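Local coordinates for uncharacterized conserved protein (Methanococcus maripaludis S2, PDB 3C2Q) that catalyses the NAD(+)-dependent conversion of L-ornithine to L-proline with release of ammonia, at residues B[64-69]-B[73-78]. Numbering follows the deposited sequence.
Sequences ETKVIR and KGDFVL
Lys66 reaches across from strand 62-66 to Asp75, just ahead of strand 76-79, and the two side chains join in a salt bridge in which Lys66 NZ lies 2.8 Å from Asp75 OD2. They meet at about a right angle, the lysine presenting its ammonium end to a single carboxylate oxygen. Lys66 NZ comes in on the syn side of Asp75 OD2 but 33° out of the carboxylate plane; Asp75 OD1 stays back, 3.9 Å from Lys66 NZ, so the pair is one-pronged rather than bidentate. Lys66 spans the distance because CG stands anti to the carbonyl carbon (chi1 -74°) and the chain beyond it is extended.

Each charged end has a second partner among the residues between the segments. OD2 also accepts the backbone N-H of Lys72, which probably helps to hold the carboxylate in place, and a weak hydrogen bond from NZ to the carbonyl O of Lys70 adds a little to this. Strand 53-57 runs between the two strands, and its Val55 touches both side chains.

The strands do not pair directly, Lys66 CA and Val77 CA being 9.6 Å apart. Both run antiparallel to strand 53-57 and hence parallel to each other. The surface salt bridge thus closes a connection that skips over the middle strand, in the mixed beta-sheet domain that accompanies the Rossmann fold.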
ATOM      1  N   GLU B  64     -13.631 -38.309   3.770  1.00 27.97           N
ATOM      2  CA  GLU B  64     -13.916 -36.893   3.943  1.00 27.59           C
ATOM      3  C   GLU B  64     -12.666 -36.133   4.425  1.00 26.13           C
ATOM      4  O   GLU B  64     -11.722 -36.719   4.983  1.00 24.65           O
ATOM      5  CB  GLU B  64     -15.129 -36.676   4.854  1.00 27.18           C
ATOM      6  CG  GLU B  64     -14.874 -36.966   6.298  1.00 30.96           C
ATOM      7  CD  GLU B  64     -16.083 -36.621   7.127  1.00 37.66           C
ATOM      8  OE1 GLU B  64     -16.344 -35.417   7.386  1.00 38.61           O
ATOM      9  OE2 GLU B  64     -16.802 -37.564   7.496  1.00 40.34           O
ATOM     10  N   THR B  65     -12.685 -34.832   4.172  1.00 25.06           N
ATOM     11  CA  THR B  65     -11.607 -33.932   4.563  1.00 24.58           C
ATOM     12  C   THR B  65     -11.986 -33.396   5.937  1.00 24.60           C
ATOM     13  O   THR B  65     -12.984 -32.652   6.063  1.00 24.89           O
ATOM     14  CB  THR B  65     -11.484 -32.726   3.564  1.00 24.62           C
ATOM     15  OG1 THR B  65     -11.349 -33.198   2.225  1.00 24.24           O
ATOM     16  CG2 THR B  65     -10.261 -31.841   3.909  1.00 24.37           C
ATOM     17  N   LYS B  66     -11.197 -33.765   6.949  1.00 24.46           N
ATOM     18  CA  LYS B  66     -11.418 -33.353   8.331  1.00 24.59           C
ATOM     19  C   LYS B  66     -10.284 -32.461   8.812  1.00 23.68           C
ATOM     20  O   LYS B  66      -9.114 -32.750   8.589  1.00 23.35           O
ATOM     21  CB  LYS B  66     -11.452 -34.566   9.285  1.00 24.97           C
ATOM     22  CG  LYS B  66     -12.696 -35.439   9.237  1.00 27.66           C
ATOM     23  CD  LYS B  66     -12.724 -36.222  10.553  1.00 29.90           C
ATOM     24  CE  LYS B  66     -13.903 -37.190  10.677  1.00 32.85           C
ATOM     25  NZ  LYS B  66     -13.842 -37.861  12.053  1.00 32.84           N
ATOM     26  N   VAL B  67     -10.636 -31.398   9.515  1.00 23.30           N
ATOM     27  CA  VAL B  67      -9.627 -30.595  10.184  1.00 24.13           C
ATOM     28  C   VAL B  67      -9.092 -31.437  11.340  1.00 25.07           C
ATOM     29  O   VAL B  67      -9.822 -32.280  11.874  1.00 23.54           O
ATOM     30  CB  VAL B  67     -10.177 -29.238  10.672  1.00 23.88           C
ATOM     31  CG1 VAL B  67     -10.607 -28.405   9.448  1.00 24.96           C
ATOM     32  CG2 VAL B  67     -11.388 -29.411  11.594  1.00 22.90           C
ATOM     33  N   ILE B  68      -7.839 -31.187  11.704  1.00 24.48           N
ATOM     34  CA  ILE B  68      -7.141 -31.967  12.700  1.00 25.71           C
ATOM     35  C   ILE B  68      -7.887 -32.014  14.044  1.00 26.52           C
ATOM     36  O   ILE B  68      -7.914 -33.051  14.677  1.00 27.02           O
ATOM     37  CB  ILE B  68      -5.643 -31.538  12.834  1.00 25.92           C
ATOM     38  CG1 ILE B  68      -4.893 -32.462  13.800  1.00 24.66           C
ATOM     39  CG2 ILE B  68      -5.533 -30.058  13.308  1.00 26.93           C
ATOM     40  CD1 ILE B  68      -3.366 -32.209  13.891  1.00 24.62           C
ATOM     41  N   ARG B  69      -8.532 -30.931  14.459  1.00 26.67           N
ATOM     42  CA  ARG B  69      -9.232 -30.957  15.726  1.00 27.35           C
ATOM     43  C   ARG B  69     -10.520 -31.801  15.721  1.00 27.47           C
ATOM     44  O   ARG B  69     -11.090 -32.068  16.782  1.00 27.48           O
ATOM     45  CB  ARG B  69      -9.512 -29.543  16.235  1.00 28.84           C
ATOM     46  CG  ARG B  69     -10.729 -28.932  15.659  1.00 28.61           C
ATOM     47  CD  ARG B  69     -10.962 -27.534  16.181  1.00 30.29           C
ATOM     48  NE  ARG B  69     -11.248 -26.754  14.997  1.00 32.40           N
ATOM     49  CZ  ARG B  69     -12.456 -26.597  14.490  1.00 32.07           C
ATOM     50  NH1 ARG B  69     -13.525 -27.078  15.135  1.00 33.70           N
ATOM     51  NH2 ARG B  69     -12.594 -25.910  13.366  1.00 30.88           N
ATOM     52  N   LYS B  73      -9.710 -40.617  17.763  1.00 32.40           N
ATOM     53  CA  LYS B  73      -8.917 -41.829  17.961  1.00 32.82           C
ATOM     54  C   LYS B  73      -9.529 -42.931  17.101  1.00 31.83           C
ATOM     55  O   LYS B  73     -10.748 -43.096  17.101  1.00 31.75           O
ATOM     56  CB  LYS B  73      -8.924 -42.233  19.451  1.00 33.70           C
ATOM     57  CG  LYS B  73      -8.209 -43.559  19.688  1.00 37.19           C
ATOM     58  CD  LYS B  73      -7.971 -43.886  21.134  1.00 41.28           C
ATOM     59  CE  LYS B  73      -6.998 -45.076  21.158  1.00 45.72           C
ATOM     60  NZ  LYS B  73      -6.888 -45.761  22.469  1.00 47.62           N
ATOM     61  N   GLY B  74      -8.697 -43.631  16.334  1.00 31.64           N
ATOM     62  CA  GLY B  74      -9.161 -44.749  15.497  1.00 32.10           C
ATOM     63  C   GLY B  74      -9.546 -44.412  14.062  1.00 32.06           C
ATOM     64  O   GLY B  74      -9.703 -45.323  13.231  1.00 32.02           O
ATOM     65  N   ASP B  75      -9.725 -43.117  13.749  1.00 31.10           N
ATOM     66  CA  ASP B  75     -10.044 -42.693  12.367  1.00 30.10           C
ATOM     67  C   ASP B  75      -8.893 -43.129  11.486  1.00 28.92           C
ATOM     68  O   ASP B  75      -7.760 -42.911  11.854  1.00 28.81           O
ATOM     69  CB  ASP B  75     -10.144 -41.152  12.253  1.00 30.62           C
ATOM     70  CG  ASP B  75     -11.467 -40.585  12.742  1.00 33.54           C
ATOM     71  OD1 ASP B  75     -12.413 -41.354  13.012  1.00 33.00           O
ATOM     72  OD2 ASP B  75     -11.571 -39.328  12.839  1.00 33.92           O
ATOM     73  N   PHE B  76      -9.175 -43.725  10.325  1.00 28.83           N
ATOM     74  CA  PHE B  76      -8.122 -44.067   9.359  1.00 29.45           C
ATOM     75  C   PHE B  76      -7.714 -42.833   8.564  1.00 28.31           C
ATOM     76  O   PHE B  76      -8.504 -42.319   7.785  1.00 27.26           O
ATOM     77  CB  PHE B  76      -8.587 -45.130   8.353  1.00 30.38           C
ATOM     78  CG  PHE B  76      -8.864 -46.462   8.984  1.00 35.06           C
ATOM     79  CD1 PHE B  76      -7.869 -47.109   9.722  1.00 37.46           C
ATOM     80  CD2 PHE B  76     -10.122 -47.054   8.872  1.00 40.39           C
ATOM     81  CE1 PHE B  76      -8.113 -48.353  10.335  1.00 41.36           C
ATOM     82  CE2 PHE B  76     -10.379 -48.304   9.489  1.00 41.85           C
ATOM     83  CZ  PHE B  76      -9.366 -48.936  10.218  1.00 39.31           C
ATOM     84  N   VAL B  77      -6.464 -42.450   8.729  1.00 27.57           N
ATOM     85  CA  VAL B  77      -5.902 -41.229   8.136  1.00 27.88           C
ATOM     86  C   VAL B  77      -5.006 -41.646   6.970  1.00 28.21           C
ATOM     87  O   VAL B  77      -4.197 -42.591   7.064  1.00 27.74           O
ATOM     88  CB  VAL B  77      -5.092 -40.423   9.197  1.00 27.55           C
ATOM     89  CG1 VAL B  77      -4.362 -39.211   8.549  1.00 28.12           C
ATOM     90  CG2 VAL B  77      -6.012 -39.971  10.337  1.00 26.81           C
ATOM     91  N   LEU B  78      -5.201 -40.963   5.851  1.00 28.06           N
ATOM     92  CA  LEU B  78      -4.367 -41.120   4.683  1.00 28.71           C
ATOM     93  C   LEU B  78      -2.937 -40.714   5.013  1.00 29.03           C
ATOM     94  O   LEU B  78      -2.702 -39.585   5.511  1.00 28.12           O
ATOM     95  CB  LEU B  78      -4.930 -40.262   3.537  1.00 28.73           C
ATOM     96  CG  LEU B  78      -4.059 -40.141   2.269  1.00 30.49           C
ATOM     97  CD1 LEU B  78      -4.117 -41.425   1.470  1.00 29.28           C
ATOM     98  CD2 LEU B  78      -4.554 -38.996   1.400  1.00 29.56           C
TER